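Side-chain contact in glycosyltransferase (duf1792) (Streptococcus sanguinis, PDB 5V4A), which is the UDP-binding GT-D-type glycosyltransferase domain of a longer protein that probably takes part in exporting a serine-rich repeat cell wall protein: residues Ser178-Ile183 / Gly201-Val206. Numbering follows the deposited sequence.
Sequences SKLEAI and GPTAKV. With UDP (uridine-5'-diphosphate), chain C.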
loop_
_atom_site.group_PDB
_atom_site.type_symbol
_atom_site.label_atom_id
_atom_site.label_comp_id
_atom_site.label_asym_id
_atom_site.label_seq_id
_atom_site.Cartn_x
_atom_site.Cartn_y
_atom_site.Cartn_z
ATOM N N SER A 178 20.446 27.879 6.270
ATOM C CA SER A 178 21.414 28.852 5.772
ATOM C C SER A 178 22.048 28.430 4.449
ATOM O O SER A 178 22.686 29.262 3.796
ATOM C CB SER A 178 22.512 29.106 6.811
ATOM O OG SER A 178 23.483 28.083 6.788
ATOM N N LYS A 179 21.886 27.172 4.037
ATOM C CA LYS A 179 22.437 26.686 2.778
ATOM C C LYS A 179 21.365 26.408 1.722
ATOM O O LYS A 179 21.666 25.774 0.715
ATOM C CB LYS A 179 23.267 25.425 3.030
ATOM C CG LYS A 179 24.653 25.727 3.594
ATOM C CD LYS A 179 25.559 24.512 3.568
ATOM C CE LYS A 179 26.917 24.819 4.211
ATOM N NZ LYS A 179 27.662 25.880 3.472
ATOM N N LEU A 180 20.152 26.944 1.896
ATOM C CA LEU A 180 19.018 26.570 1.045
ATOM C C LEU A 180 19.318 26.772 -0.438
ATOM O O LEU A 180 19.053 25.887 -1.264
ATOM C CB LEU A 180 17.771 27.373 1.436
ATOM C CG LEU A 180 16.555 27.214 0.508
ATOM C CD1 LEU A 180 15.981 25.807 0.604
ATOM C CD2 LEU A 180 15.476 28.237 0.830
ATOM N N GLU A 181 19.905 27.913 -0.804
ATOM C CA GLU A 181 20.083 28.171 -2.233
ATOM C C GLU A 181 21.124 27.237 -2.824
ATOM O O GLU A 181 20.976 26.768 -3.961
ATOM C CB GLU A 181 20.470 29.629 -2.485
ATOM C CG GLU A 181 19.344 30.629 -2.253
ATOM C CD GLU A 181 18.112 30.360 -3.123
ATOM O OE1 GLU A 181 18.274 29.952 -4.303
ATOM O OE2 GLU A 181 16.985 30.537 -2.612
ATOM N N ALA A 182 22.155 26.910 -2.047
ATOM C CA ALA A 182 23.161 25.956 -2.503
ATOM C C ALA A 182 22.582 24.557 -2.611
ATOM O O ALA A 182 22.934 23.805 -3.528
ATOM C CB ALA A 182 24.366 25.963 -1.562
ATOM N N ILE A 183 21.691 24.191 -1.684
ATOM C CA ILE A 183 21.014 22.896 -1.775
ATOM C C ILE A 183 20.154 22.848 -3.031
ATOM O O ILE A 183 20.191 21.870 -3.780
ATOM C CB ILE A 183 20.187 22.622 -0.508
ATOM C CG1 ILE A 183 21.104 22.466 0.711
ATOM C CG2 ILE A 183 19.392 21.323 -0.659
ATOM C CD1 ILE A 183 20.376 22.602 2.053
ATOM N N GLY A 201 13.905 18.669 8.128
ATOM C CA GLY A 201 13.284 19.566 9.079
ATOM C C GLY A 201 12.565 20.721 8.416
ATOM O O GLY A 201 11.936 20.561 7.358
ATOM N N PRO A 202 12.663 21.915 9.014
ATOM C CA PRO A 202 11.954 23.080 8.456
ATOM C C PRO A 202 12.454 23.495 7.077
ATOM O O PRO A 202 11.671 24.036 6.286
ATOM C CB PRO A 202 12.191 24.170 9.517
ATOM C CG PRO A 202 12.628 23.430 10.749
ATOM C CD PRO A 202 13.377 22.254 10.260
ATOM N N THR A 203 13.736 23.265 6.768
ATOM C CA THR A 203 14.252 23.556 5.434
ATOM C C THR A 203 13.595 22.671 4.375
ATOM O O THR A 203 13.419 23.104 3.228
ATOM C CB THR A 203 15.775 23.394 5.408
ATOM O OG1 THR A 203 16.351 24.189 6.454
ATOM C CG2 THR A 203 16.379 23.784 4.055
ATOM N N ALA A 204 13.214 21.446 4.736
ATOM C CA ALA A 204 12.530 20.591 3.770
ATOM C C ALA A 204 11.256 21.248 3.246
ATOM O O ALA A 204 10.896 21.069 2.072
ATOM C CB ALA A 204 12.206 19.232 4.401
ATOM N N LYS A 205 10.563 22.017 4.087
ATOM C CA LYS A 205 9.260 22.542 3.680
ATOM C C LYS A 205 9.416 23.657 2.658
ATOM O O LYS A 205 8.655 23.731 1.682
ATOM C CB LYS A 205 8.493 23.045 4.903
ATOM C CG LYS A 205 8.100 21.921 5.860
ATOM C CD LYS A 205 9.116 21.621 6.902
ATOM C CE LYS A 205 8.621 20.530 7.863
ATOM N NZ LYS A 205 8.802 19.091 7.447
ATOM N N VAL A 206 10.409 24.518 2.859
ATOM C CA VAL A 206 10.675 25.582 1.904
ATOM C C VAL A 206 11.263 25.011 0.628
ATOM O O VAL A 206 10.997 25.505 -0.474
ATOM C CB VAL A 206 11.618 26.617 2.533
ATOM C CG1 VAL A 206 11.755 27.802 1.611
ATOM C CG2 VAL A 206 11.124 27.020 3.913
HETATM N N1 UDP C . 17.315 17.620 9.594
HETATM C C2 UDP C . 18.477 17.870 8.903
HETATM N N3 UDP C . 18.908 19.170 8.940
HETATM C C4 UDP C . 18.305 20.228 9.592
HETATM C C5 UDP C . 17.098 19.893 10.277
HETATM C C6 UDP C . 16.640 18.624 10.247
HETATM O O2 UDP C . 19.089 17.003 8.298
HETATM O O4 UDP C . 18.814 21.362 9.525
HETATM C "C1'" UDP C . 16.762 16.240 9.523
HETATM C "C2'" UDP C . 16.879 15.365 10.764
HETATM O "O2'" UDP C . 18.198 14.839 10.905
HETATM C "C3'" UDP C . 15.814 14.294 10.441
HETATM C "C4'" UDP C . 14.774 15.061 9.599
HETATM O "O4'" UDP C . 15.377 16.336 9.291
HETATM O "O3'" UDP C . 16.321 13.238 9.633
HETATM C "C5'" UDP C . 13.423 15.258 10.245
HETATM O "O5'" UDP C . 12.558 16.126 9.479
HETATM P PA UDP C . 11.154 16.580 10.047
HETATM O O1A UDP C . 11.324 17.492 11.259
HETATM O O2A UDP C . 10.383 17.112 8.897
HETATM O O3A UDP C . 10.479 15.198 10.600
HETATM P PB UDP C . 9.004 14.785 11.026
HETATM O O1B UDP C . 8.194 16.054 10.733
HETATM O O2B UDP C . 9.132 14.561 12.551
HETATM O O3B UDP C . 8.520 13.591 10.260
#
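Leu180 joins Thr203 and Val206 in a small, buried apolar contact between the N-terminal parts of helices 180-190 and 201-213, which follow strands 165-171 and 195-199 of the parallel sheet. Leucine suits the place because its two methyls can serve two partners: CD1 lies 4.0 Å from Thr203 CG2, and CD2 lies 3.8 Å from Val206 CG1, whose side chain crosses that of Leu180 at about a right angle. With CG anti to the backbone N (chi1 172°), the leucine fork reaches the neighbouring helix. Threonine offers its methyl to the leucine, while branched Val206 can pack on Leu180 and also on Leu50 and Leu54 of helix 48-58. Polar contacts with the ligand are made by other residues of 201-206. Gly201, whose positive phi (55°) is easily adopted without a side chain, donates a bent hydrogen bond from N to UDP O5' at 3.2 Å. Lys205, its chain bent at chi2 and chi4, hydrogen-bonds through NZ to UDP O2A of the alpha-phosphate at 2.9 Å and forms a salt bridge with Asp220, which probably steadies the ammonium group. A glycine between a parallel strand and a helix, beside the alpha-phosphate, is typical of Rossmann-like nucleotide sites, here the UDP pocket of a GT-D glycosyltransferase.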